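Putative fimbrium tip subunit Fim1F (Parabacteroides distasonis, PDB 3R4R) is a putative component of the fimbrium tip, the end of cell-surface filaments that mediate cell adhesion and biofilm formation. Local coordinates at residues E41-V49 with F61-M72; L191-S201 with K225-I234. All blocks are in the same frame, centred on the assembly; numbering follows the deposited sequence.

Contact 1 of 2, residues E41-V49 with F61-M72; sequences ELTIQNCHV and FKNFYSKDLGEM
His48 and Asn63 face each other across two antiparallel strands, and the histidine illustrates how a side chain can add a bond to a backbone ladder. With CG anti to the backbone N (chi1 173°), the imidazole is carried toward the neighbouring strand. His48 CB lies 3.4 Å from Asn63 OD1. CG follows at 3.5 Å from Asn63 OD1, and ND1, two bonds from CB, donates to that same OD1 at 2.7 Å, the acceptor lying in the ring plane and the N-H pointing at it at 154°. CE1 then reaches CD2 of Phe61 at 3.4 Å, the two rings meeting rim to rim, while NE2 is bonded to Tyr127 OH. Both ring nitrogens are engaged, which probably fixes the flip of the ring. Asn63 ND2 in turn bonds Asp115.

The other face of the strand pair is largely apolar, with Lys62 CG lying over one face of the Phe64 ring. Cys47 SG sits 3.8 Å from Phe64 CD1, oblique to the ring, and at a similar distance from CD2 of Leu69, whose CD1 meets the peptide of Gln45 and Asn46. Val49 CG2 touches Phe64 CE1 at 3.9 Å. The methyl CE of Met72, modelled as selenomethionine, lies 3.7 Å from Leu42 CB. Paired backbone bonds join Cys47 with Phe64 and Val49 with Lys62, the alternating register of an antiparallel beta hairpin, here formed by strands 46-52 and 58-65.

Contact 2 of 2, residues L191-S201 with K225-I234; sequences LTKVAGLNASS and KPVTFYTYEI. With SO4 (sulfate ion), chain C; EDO (1,2-ethanediol), chain F; EDO (1,2-ethanediol), chain G.
Phe229 and Val194 approach from opposite directions, and the valine methyl CG2 settles over one face of the phenyl ring, 4.1 Å from its centroid and displaced toward the rim, a CH-pi contact. Two leucines add to the same ring from other angles: Leu191 brings CD2 to CE1, and Leu197, crossing the phenylalanine at about a right angle, lays both methyls against CD2. Phe229 takes the position between its backbone N and carbonyl carbon (chi1 49°), which lifts the ring toward this aliphatic group.

A second aromatic contact of the same kind lies at the other end. Ser201 CB stands over a face of the Tyr232 ring, 3.8 Å from the centroid, whereas Ala199 O comes in at the ring edge, 3.3 Å from CE2; the phenol OH is bonded to Lys134 O.

Between the aromatics the chemistry turns polar and centres on Asn198. Its backbone N donates to Thr231 OG1 at 2.8 Å, almost straight at 169°, and that hydroxyl in turn donates a hydrogen bond to Tyr232 O. Tyr232 N returns a bond to Asn198 O. From the side-chain amide, ND2 reaches Glu233 O at 2.8 Å, near the amide plane, while OD1 accepts from Ser200 N in an Asx turn. A water also links Ser201 OG with Glu233 N. Far from this cluster, Lys225 NZ donates to Thr192 O at 2.7 Å, in the carbonyl plane.

Strand 191-202 meanwhile pairs with strand 240-246, with a classic beta bulge where Thr192 and Lys193 both face Ser244, and with strand 218-219; strand 228-232 pairs antiparallel with strand 161-179, whose Ile172 touches Phe229.

Overall arrangement
From the N terminus the chain enters with strand 12-21, and contact 1 then closes the short loop of the hairpin between strands 46-52 and 58-65. That hairpin lies beside strand 96-104, with strand 78-90 touching its apolar side. Contact 2 opens only after contact 1 has closed, so the two neither nest nor cross; it spans a longer excursion, bringing residues 191-201 against 225-234 within the C-terminal transthyretin-clan region. The two centres are about 25 Å apart, on opposite sides of the chain's centre. They still touch: Glu41 OE2 of contact 1 probably hydrogen-bonds Tyr230 OH of contact 2, at 2.5 Å, while Glu41 also pairs with Lys171 on strand 161-179.

Contact 1 of 2, residues E41-V49 with F61-M72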
loop_
_atom_site.group_PDB
_atom_site.type_symbol
_atom_site.label_atom_id
_atom_site.label_comp_id
_atom_site.label_asym_id
_atom_site.label_seq_id
_atom_site.Cartn_x
_atom_site.Cartn_y
_atom_site.Cartn_z
ATOM N N GLU A 41 -5.127 -9.552 -2.114
ATOM C CA GLU A 41 -4.296 -8.466 -1.597
ATOM C C GLU A 41 -2.940 -8.354 -2.338
ATOM O O GLU A 41 -2.316 -7.295 -2.281
ATOM C CB GLU A 41 -4.057 -8.661 -0.109
ATOM C CG GLU A 41 -5.357 -8.546 0.678
ATOM C CD GLU A 41 -5.284 -8.786 2.170
ATOM O OE1 GLU A 41 -4.371 -9.515 2.622
ATOM O OE2 GLU A 41 -6.182 -8.286 2.884
ATOM N N LEU A 42 -2.527 -9.396 -3.057
ATOM C CA LEU A 42 -1.293 -9.422 -3.840
ATOM C C LEU A 42 -1.553 -9.063 -5.292
ATOM O O LEU A 42 -0.598 -8.901 -6.055
ATOM C CB LEU A 42 -0.622 -10.811 -3.773
ATOM C CG LEU A 42 0.008 -11.248 -2.461
ATOM C CD1 LEU A 42 0.263 -12.765 -2.445
ATOM C CD2 LEU A 42 1.278 -10.469 -2.159
ATOM N N THR A 43 -2.833 -8.973 -5.685
ATOM C CA THR A 43 -3.248 -8.725 -7.073
ATOM C C THR A 43 -2.970 -7.303 -7.492
ATOM O O THR A 43 -3.229 -6.354 -6.749
ATOM C CB THR A 43 -4.754 -9.030 -7.262
ATOM O OG1 THR A 43 -4.947 -10.401 -6.987
ATOM C CG2 THR A 43 -5.260 -8.771 -8.678
ATOM N N ILE A 44 -2.473 -7.179 -8.721
ATOM C CA ILE A 44 -2.259 -5.943 -9.438
ATOM C C ILE A 44 -3.131 -6.036 -10.689
ATOM O O ILE A 44 -2.940 -6.947 -11.500
ATOM C CB ILE A 44 -0.767 -5.673 -9.722
ATOM C CG1 ILE A 44 0.023 -5.572 -8.422
ATOM C CG2 ILE A 44 -0.588 -4.400 -10.596
ATOM C CD1 ILE A 44 1.511 -5.514 -8.620
ATOM N N GLN A 45 -4.117 -5.119 -10.813
ATOM C CA GLN A 45 -5.039 -5.091 -11.941
ATOM C C GLN A 45 -4.569 -4.089 -12.980
ATOM O O GLN A 45 -4.911 -4.227 -14.147
ATOM C CB GLN A 45 -6.459 -4.754 -11.479
ATOM C CG GLN A 45 -7.075 -5.798 -10.554
ATOM C CD GLN A 45 -8.538 -5.544 -10.297
ATOM O OE1 GLN A 45 -9.356 -5.451 -11.214
ATOM N NE2 GLN A 45 -8.921 -5.544 -9.037
ATOM N N ASN A 46 -3.762 -3.106 -12.569
ATOM C CA ASN A 46 -3.226 -2.030 -13.407
ATOM C C ASN A 46 -2.056 -1.339 -12.707
ATOM O O ASN A 46 -1.950 -1.420 -11.491
ATOM C CB ASN A 46 -4.334 -1.006 -13.736
ATOM C CG ASN A 46 -4.905 -0.268 -12.543
ATOM O OD1 ASN A 46 -4.245 0.563 -11.911
ATOM N ND2 ASN A 46 -6.175 -0.471 -12.271
ATOM N N CYS A 47 -1.195 -0.664 -13.445
ATOM C CA CYS A 47 -0.083 0.078 -12.859
ATOM C C CYS A 47 0.366 1.184 -13.803
ATOM O O CYS A 47 0.078 1.172 -14.996
ATOM C CB CYS A 47 1.098 -0.830 -12.486
ATOM S SG CYS A 47 1.916 -1.643 -13.889
ATOM N N HIS A 48 1.090 2.137 -13.216
ATOM C CA HIS A 48 1.751 3.259 -13.826
ATOM C C HIS A 48 3.238 3.082 -13.593
ATOM O O HIS A 48 3.660 2.916 -12.452
ATOM C CB HIS A 48 1.211 4.608 -13.284
ATOM C CG HIS A 48 1.985 5.805 -13.754
ATOM N ND1 HIS A 48 1.732 6.400 -14.972
ATOM C CD2 HIS A 48 2.974 6.487 -13.136
ATOM C CE1 HIS A 48 2.584 7.411 -15.058
ATOM N NE2 HIS A 48 3.354 7.491 -13.988
ATOM N N VAL A 49 4.025 3.059 -14.670
ATOM C CA VAL A 49 5.476 2.915 -14.563
ATOM C C VAL A 49 6.092 4.188 -15.123
ATOM O O VAL A 49 5.722 4.642 -16.203
ATOM C CB VAL A 49 5.990 1.620 -15.267
ATOM C CG1 VAL A 49 7.511 1.561 -15.314
ATOM C CG2 VAL A 49 5.423 0.373 -14.593
ATOM N N PHE A 61 6.990 6.973 -19.505
ATOM C CA PHE A 61 5.936 6.472 -18.631
ATOM C C PHE A 61 5.014 5.569 -19.453
ATOM O O PHE A 61 4.822 5.814 -20.645
ATOM C CB PHE A 61 5.139 7.592 -17.912
ATOM C CG PHE A 61 3.948 8.132 -18.663
ATOM C CD1 PHE A 61 4.090 9.183 -19.561
ATOM C CD2 PHE A 61 2.689 7.563 -18.500
ATOM C CE1 PHE A 61 2.996 9.653 -20.286
ATOM C CE2 PHE A 61 1.603 8.018 -19.244
ATOM C CZ PHE A 61 1.759 9.069 -20.124
ATOM N N LYS A 62 4.362 4.598 -18.803
ATOM C CA LYS A 62 3.398 3.728 -19.472
ATOM C C LYS A 62 2.422 3.242 -18.442
ATOM O O LYS A 62 2.786 3.023 -17.277
ATOM C CB LYS A 62 4.107 2.566 -20.207
ATOM C CG LYS A 62 3.203 1.561 -20.896
ATOM C CD LYS A 62 3.981 0.692 -21.878
ATOM C CE LYS A 62 3.205 -0.484 -22.442
ATOM N NZ LYS A 62 1.937 -0.106 -23.116
ATOM N N ASN A 63 1.158 3.128 -18.865
ATOM C CA ASN A 63 0.060 2.626 -18.059
ATOM C C ASN A 63 -0.317 1.270 -18.575
ATOM O O ASN A 63 -0.689 1.146 -19.753
ATOM C CB ASN A 63 -1.124 3.604 -18.071
ATOM C CG ASN A 63 -0.785 4.926 -17.423
ATOM O OD1 ASN A 63 -0.181 5.008 -16.336
ATOM N ND2 ASN A 63 -1.209 5.991 -18.053
ATOM N N PHE A 64 -0.120 0.241 -17.718
ATOM C CA PHE A 64 -0.445 -1.176 -17.978
ATOM C C PHE A 64 -1.746 -1.569 -17.351
ATOM O O PHE A 64 -2.084 -1.061 -16.285
ATOM C CB PHE A 64 0.641 -2.116 -17.444
ATOM C CG PHE A 64 2.006 -1.923 -18.045
ATOM C CD1 PHE A 64 2.901 -1.002 -17.500
ATOM C CD2 PHE A 64 2.434 -2.722 -19.096
ATOM C CE1 PHE A 64 4.179 -0.858 -18.029
ATOM C CE2 PHE A 64 3.719 -2.590 -19.611
ATOM C CZ PHE A 64 4.587 -1.661 -19.075
ATOM N N TYR A 65 -2.465 -2.504 -17.987
ATOM C CA TYR A 65 -3.746 -3.012 -17.504
ATOM C C TYR A 65 -3.674 -4.554 -17.441
ATOM O O TYR A 65 -2.640 -5.123 -17.780
ATOM C CB TYR A 65 -4.895 -2.487 -18.378
ATOM C CG TYR A 65 -5.027 -0.983 -18.241
ATOM C CD1 TYR A 65 -5.743 -0.417 -17.188
ATOM C CD2 TYR A 65 -4.356 -0.120 -19.105
ATOM C CE1 TYR A 65 -5.838 0.975 -17.037
ATOM C CE2 TYR A 65 -4.447 1.269 -18.964
ATOM C CZ TYR A 65 -5.181 1.811 -17.920
ATOM O OH TYR A 65 -5.275 3.175 -17.762
ATOM N N SER A 66 -4.725 -5.212 -16.928
ATOM C CA SER A 66 -4.749 -6.663 -16.650
ATOM C C SER A 66 -4.281 -7.523 -17.853
ATOM O O SER A 66 -3.601 -8.518 -17.612
ATOM C CB SER A 66 -6.135 -7.137 -16.223
ATOM O OG SER A 66 -7.139 -6.828 -17.173
ATOM N N LYS A 67 -4.592 -7.154 -19.108
ATOM C CA LYS A 67 -4.150 -7.950 -20.266
ATOM C C LYS A 67 -2.618 -7.848 -20.488
ATOM O O LYS A 67 -2.026 -8.775 -21.041
ATOM C CB LYS A 67 -4.884 -7.505 -21.540
ATOM N N ASP A 68 -1.991 -6.738 -20.031
ATOM C CA ASP A 68 -0.570 -6.418 -20.193
ATOM C C ASP A 68 0.282 -7.035 -19.089
ATOM O O ASP A 68 1.378 -7.524 -19.362
ATOM C CB ASP A 68 -0.395 -4.884 -20.178
ATOM C CG ASP A 68 -1.313 -4.130 -21.127
ATOM O OD1 ASP A 68 -1.268 -4.415 -22.353
ATOM O OD2 ASP A 68 -2.033 -3.216 -20.658
ATOM N N LEU A 69 -0.235 -7.022 -17.850
ATOM C CA LEU A 69 0.421 -7.507 -16.624
ATOM C C LEU A 69 0.618 -9.024 -16.632
ATOM O O LEU A 69 1.511 -9.534 -15.944
ATOM C CB LEU A 69 -0.410 -7.110 -15.401
ATOM C CG LEU A 69 -0.360 -5.629 -15.065
ATOM C CD1 LEU A 69 -1.619 -5.171 -14.487
ATOM C CD2 LEU A 69 0.820 -5.311 -14.194
ATOM N N GLY A 70 -0.201 -9.714 -17.417
ATOM C CA GLY A 70 -0.149 -11.160 -17.552
ATOM C C GLY A 70 -0.606 -11.873 -16.293
ATOM O O GLY A 70 -1.394 -11.314 -15.529
ATOM N N GLU A 71 -0.079 -13.080 -16.020
ATOM C CA GLU A 71 -0.488 -13.845 -14.845
ATOM C C GLU A 71 0.512 -13.647 -13.678
ATOM O O GLU A 71 1.667 -13.254 -13.891
ATOM C CB GLU A 71 -0.614 -15.341 -15.217
ATOM C CG GLU A 71 -1.442 -16.159 -14.236
ATOM C CD GLU A 71 -2.842 -15.614 -14.012
ATOM O OE1 GLU A 71 -3.641 -15.604 -14.977
ATOM O OE2 GLU A 71 -3.126 -15.160 -12.879
HETATM N N MSE A 72 0.038 -13.860 -12.443
HETATM C CA MSE A 72 0.880 -13.733 -11.251
HETATM C C MSE A 72 1.721 -15.010 -11.108
HETATM O O MSE A 72 1.201 -16.093 -10.839
HETATM C CB MSE A 72 0.060 -13.452 -9.974
HETATM C CG MSE A 72 0.927 -13.113 -8.757
HETATM SE SE MSE A 72 0.050 -13.408 -6.998
HETATM C CE MSE A 72 -1.323 -12.124 -7.163
#

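Contact 2 of 2, residues L191-S201 with K225-I234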
loop_
_atom_site.group_PDB
_atom_site.type_symbol
_atom_site.label_atom_id
_atom_site.label_comp_id
_atom_site.label_asym_id
_atom_site.label_seq_id
_atom_site.Cartn_x
_atom_site.Cartn_y
_atom_site.Cartn_z
ATOM N N LEU A 191 -18.676 -5.532 15.994
ATOM C CA LEU A 191 -18.088 -4.285 15.530
ATOM C C LEU A 191 -19.180 -3.586 14.742
ATOM O O LEU A 191 -19.693 -4.148 13.755
ATOM C CB LEU A 191 -16.784 -4.494 14.738
ATOM C CG LEU A 191 -16.083 -3.215 14.167
ATOM C CD1 LEU A 191 -15.709 -2.189 15.278
ATOM C CD2 LEU A 191 -14.846 -3.595 13.340
ATOM N N THR A 192 -19.616 -2.414 15.254
ATOM C CA THR A 192 -20.712 -1.645 14.654
ATOM C C THR A 192 -20.206 -0.431 13.874
ATOM O O THR A 192 -20.910 0.028 12.974
ATOM C CB THR A 192 -21.718 -1.165 15.739
ATOM O OG1 THR A 192 -21.026 -0.432 16.742
ATOM C CG2 THR A 192 -22.483 -2.307 16.397
ATOM N N LYS A 193 -19.022 0.107 14.218
ATOM C CA LYS A 193 -18.484 1.309 13.563
ATOM C C LYS A 193 -16.996 1.405 13.729
ATOM O O LYS A 193 -16.455 1.006 14.766
ATOM C CB LYS A 193 -19.142 2.592 14.155
ATOM C CG LYS A 193 -18.762 3.910 13.488
ATOM C CD LYS A 193 -19.374 5.118 14.176
ATOM N N VAL A 194 -16.334 1.932 12.679
ATOM C CA VAL A 194 -14.928 2.290 12.676
ATOM C C VAL A 194 -14.899 3.709 12.150
ATOM O O VAL A 194 -15.385 3.992 11.055
ATOM C CB VAL A 194 -13.936 1.341 11.955
ATOM C CG1 VAL A 194 -12.501 1.870 12.107
ATOM C CG2 VAL A 194 -14.034 -0.085 12.500
ATOM N N ALA A 195 -14.422 4.617 12.978
ATOM C CA ALA A 195 -14.361 6.031 12.634
ATOM C C ALA A 195 -12.909 6.516 12.575
ATOM O O ALA A 195 -12.103 6.137 13.425
ATOM C CB ALA A 195 -15.154 6.836 13.664
ATOM N N GLY A 196 -12.594 7.337 11.583
ATOM C CA GLY A 196 -11.265 7.923 11.456
ATOM C C GLY A 196 -10.335 7.279 10.452
ATOM O O GLY A 196 -9.155 7.622 10.423
ATOM N N LEU A 197 -10.839 6.333 9.638
ATOM C CA LEU A 197 -10.042 5.677 8.588
ATOM C C LEU A 197 -9.706 6.718 7.531
ATOM O O LEU A 197 -10.513 7.627 7.308
ATOM C CB LEU A 197 -10.782 4.450 7.984
ATOM C CG LEU A 197 -11.112 3.310 8.952
ATOM C CD1 LEU A 197 -11.988 2.273 8.303
ATOM C CD2 LEU A 197 -9.845 2.668 9.544
ATOM N N ASN A 198 -8.496 6.626 6.931
ATOM C CA ASN A 198 -7.974 7.607 5.973
ATOM C C ASN A 198 -8.094 7.125 4.538
ATOM O O ASN A 198 -7.665 6.018 4.214
ATOM C CB ASN A 198 -6.496 7.905 6.288
ATOM C CG ASN A 198 -5.846 8.983 5.445
ATOM O OD1 ASN A 198 -6.488 9.663 4.640
ATOM N ND2 ASN A 198 -4.550 9.191 5.639
ATOM N N ALA A 199 -8.604 8.008 3.657
ATOM C CA ALA A 199 -8.810 7.733 2.228
ATOM C C ALA A 199 -7.790 8.472 1.330
ATOM O O ALA A 199 -7.762 8.207 0.146
ATOM C CB ALA A 199 -10.219 8.134 1.827
ATOM N N SER A 200 -6.944 9.349 1.873
ATOM C CA SER A 200 -5.943 10.095 1.081
ATOM C C SER A 200 -4.487 9.694 1.423
ATOM O O SER A 200 -4.186 9.310 2.559
ATOM C CB SER A 200 -6.102 11.589 1.288
ATOM O OG SER A 200 -7.291 12.022 0.647
ATOM N N SER A 201 -3.586 9.745 0.413
ATOM C CA SER A 201 -2.186 9.372 0.641
ATOM C C SER A 201 -1.245 9.969 -0.368
ATOM O O SER A 201 -1.640 10.281 -1.497
ATOM C CB SER A 201 -2.010 7.853 0.595
ATOM O OG SER A 201 -0.693 7.446 0.931
ATOM N N LYS A 225 -20.152 -3.717 7.433
ATOM C CA LYS A 225 -19.443 -3.762 8.722
ATOM C C LYS A 225 -18.401 -4.910 8.726
ATOM O O LYS A 225 -18.542 -5.852 9.502
ATOM C CB LYS A 225 -20.416 -3.899 9.913
ATOM C CG LYS A 225 -21.396 -2.731 9.987
ATOM C CD LYS A 225 -22.238 -2.720 11.246
ATOM C CE LYS A 225 -23.300 -1.633 11.225
ATOM N NZ LYS A 225 -22.744 -0.262 11.025
ATOM N N PRO A 226 -17.369 -4.866 7.848
ATOM C CA PRO A 226 -16.388 -5.974 7.816
ATOM C C PRO A 226 -15.459 -5.980 9.028
ATOM O O PRO A 226 -15.210 -4.952 9.658
ATOM C CB PRO A 226 -15.589 -5.712 6.535
ATOM C CG PRO A 226 -15.708 -4.249 6.309
ATOM C CD PRO A 226 -17.044 -3.830 6.841
ATOM N N VAL A 227 -14.945 -7.177 9.332
ATOM C CA VAL A 227 -14.058 -7.517 10.451
ATOM C C VAL A 227 -12.596 -7.233 10.003
ATOM O O VAL A 227 -11.793 -6.849 10.839
ATOM C CB VAL A 227 -14.362 -8.998 10.836
ATOM C CG1 VAL A 227 -13.166 -9.764 11.372
ATOM C CG2 VAL A 227 -15.528 -9.056 11.793
ATOM N N THR A 228 -12.287 -7.355 8.711
ATOM C CA THR A 228 -10.988 -6.992 8.139
ATOM C C THR A 228 -11.218 -5.729 7.281
ATOM O O THR A 228 -12.055 -5.722 6.378
ATOM C CB THR A 228 -10.318 -8.157 7.356
ATOM O OG1 THR A 228 -9.998 -9.238 8.253
ATOM C CG2 THR A 228 -9.031 -7.704 6.603
ATOM N N PHE A 229 -10.490 -4.661 7.582
ATOM C CA PHE A 229 -10.646 -3.396 6.869
ATOM C C PHE A 229 -9.250 -2.729 6.692
ATOM O O PHE A 229 -8.256 -3.214 7.262
ATOM C CB PHE A 229 -11.652 -2.481 7.612
ATOM C CG PHE A 229 -11.398 -2.334 9.084
ATOM C CD1 PHE A 229 -11.933 -3.248 9.989
ATOM C CD2 PHE A 229 -10.676 -1.256 9.573
ATOM C CE1 PHE A 229 -11.685 -3.123 11.362
ATOM C CE2 PHE A 229 -10.443 -1.116 10.944
ATOM C CZ PHE A 229 -10.928 -2.070 11.829
ATOM N N TYR A 230 -9.185 -1.663 5.849
ATOM C CA TYR A 230 -7.952 -0.975 5.469
ATOM C C TYR A 230 -8.022 0.531 5.647
ATOM O O TYR A 230 -9.102 1.108 5.682
ATOM C CB TYR A 230 -7.617 -1.245 3.986
ATOM C CG TYR A 230 -7.712 -2.686 3.554
ATOM C CD1 TYR A 230 -6.676 -3.583 3.808
ATOM C CD2 TYR A 230 -8.853 -3.168 2.915
ATOM C CE1 TYR A 230 -6.796 -4.936 3.489
ATOM C CE2 TYR A 230 -8.988 -4.524 2.603
ATOM C CZ TYR A 230 -7.951 -5.400 2.880
ATOM O OH TYR A 230 -8.037 -6.706 2.492
ATOM N N THR A 231 -6.844 1.167 5.692
ATOM C CA THR A 231 -6.656 2.612 5.804
ATOM C C THR A 231 -5.251 3.007 5.328
ATOM O O THR A 231 -4.299 2.222 5.457
ATOM C CB THR A 231 -6.893 3.103 7.254
ATOM O OG1 THR A 231 -6.672 4.510 7.313
ATOM C CG2 THR A 231 -5.984 2.421 8.279
ATOM N N TYR A 232 -5.115 4.251 4.824
ATOM C CA TYR A 232 -3.808 4.780 4.546
ATOM C C TYR A 232 -3.257 5.310 5.868
ATOM O O TYR A 232 -4.062 5.626 6.749
ATOM C CB TYR A 232 -3.842 5.847 3.436
ATOM C CG TYR A 232 -4.258 5.399 2.054
ATOM C CD1 TYR A 232 -3.578 4.370 1.402
ATOM C CD2 TYR A 232 -5.151 6.155 1.302
ATOM C CE1 TYR A 232 -3.916 3.985 0.104
ATOM C CE2 TYR A 232 -5.446 5.826 -0.025
ATOM C CZ TYR A 232 -4.837 4.729 -0.613
ATOM O OH TYR A 232 -5.142 4.375 -1.901
ATOM N N GLU A 233 -1.915 5.341 6.056
ATOM C CA GLU A 233 -1.233 5.934 7.232
ATOM C C GLU A 233 -1.792 7.282 7.665
ATOM O O GLU A 233 -2.256 8.058 6.818
ATOM C CB GLU A 233 0.256 6.184 6.939
ATOM C CG GLU A 233 1.123 4.972 6.785
ATOM C CD GLU A 233 2.582 5.301 6.586
ATOM O OE1 GLU A 233 2.937 6.351 5.992
ATOM O OE2 GLU A 233 3.385 4.437 6.987
ATOM N N ILE A 234 -1.665 7.597 8.960
ATOM C CA ILE A 234 -2.104 8.853 9.543
ATOM C C ILE A 234 -0.968 9.360 10.424
ATOM O O ILE A 234 -0.737 8.769 11.481
ATOM C CB ILE A 234 -3.425 8.637 10.298
ATOM C CG1 ILE A 234 -4.501 8.005 9.366
ATOM C CG2 ILE A 234 -3.881 9.952 10.923
ATOM C CD1 ILE A 234 -5.763 7.443 9.989
HETATM S S SO4 C . -15.058 -9.829 6.883
HETATM O O1 SO4 C . -15.008 -8.911 5.734
HETATM O O2 SO4 C . -15.510 -11.161 6.429
HETATM O O3 SO4 C . -13.695 -9.949 7.462
HETATM O O4 SO4 C . -16.000 -9.337 7.872
HETATM C C1 EDO F . -12.557 0.524 4.655
HETATM O O1 EDO F . -12.919 1.183 3.429
HETATM C C2 EDO F . -12.731 -0.985 4.515
HETATM O O2 EDO F . -11.557 -1.618 3.998
HETATM C C1 EDO G . -9.882 12.166 12.192
HETATM O O1 EDO G . -10.877 11.727 11.267
HETATM C C2 EDO G . -9.363 10.965 12.967
HETATM O O2 EDO G . -8.772 10.005 12.073
HETATM O O HOH W 1 -0.588 5.570 3.218
#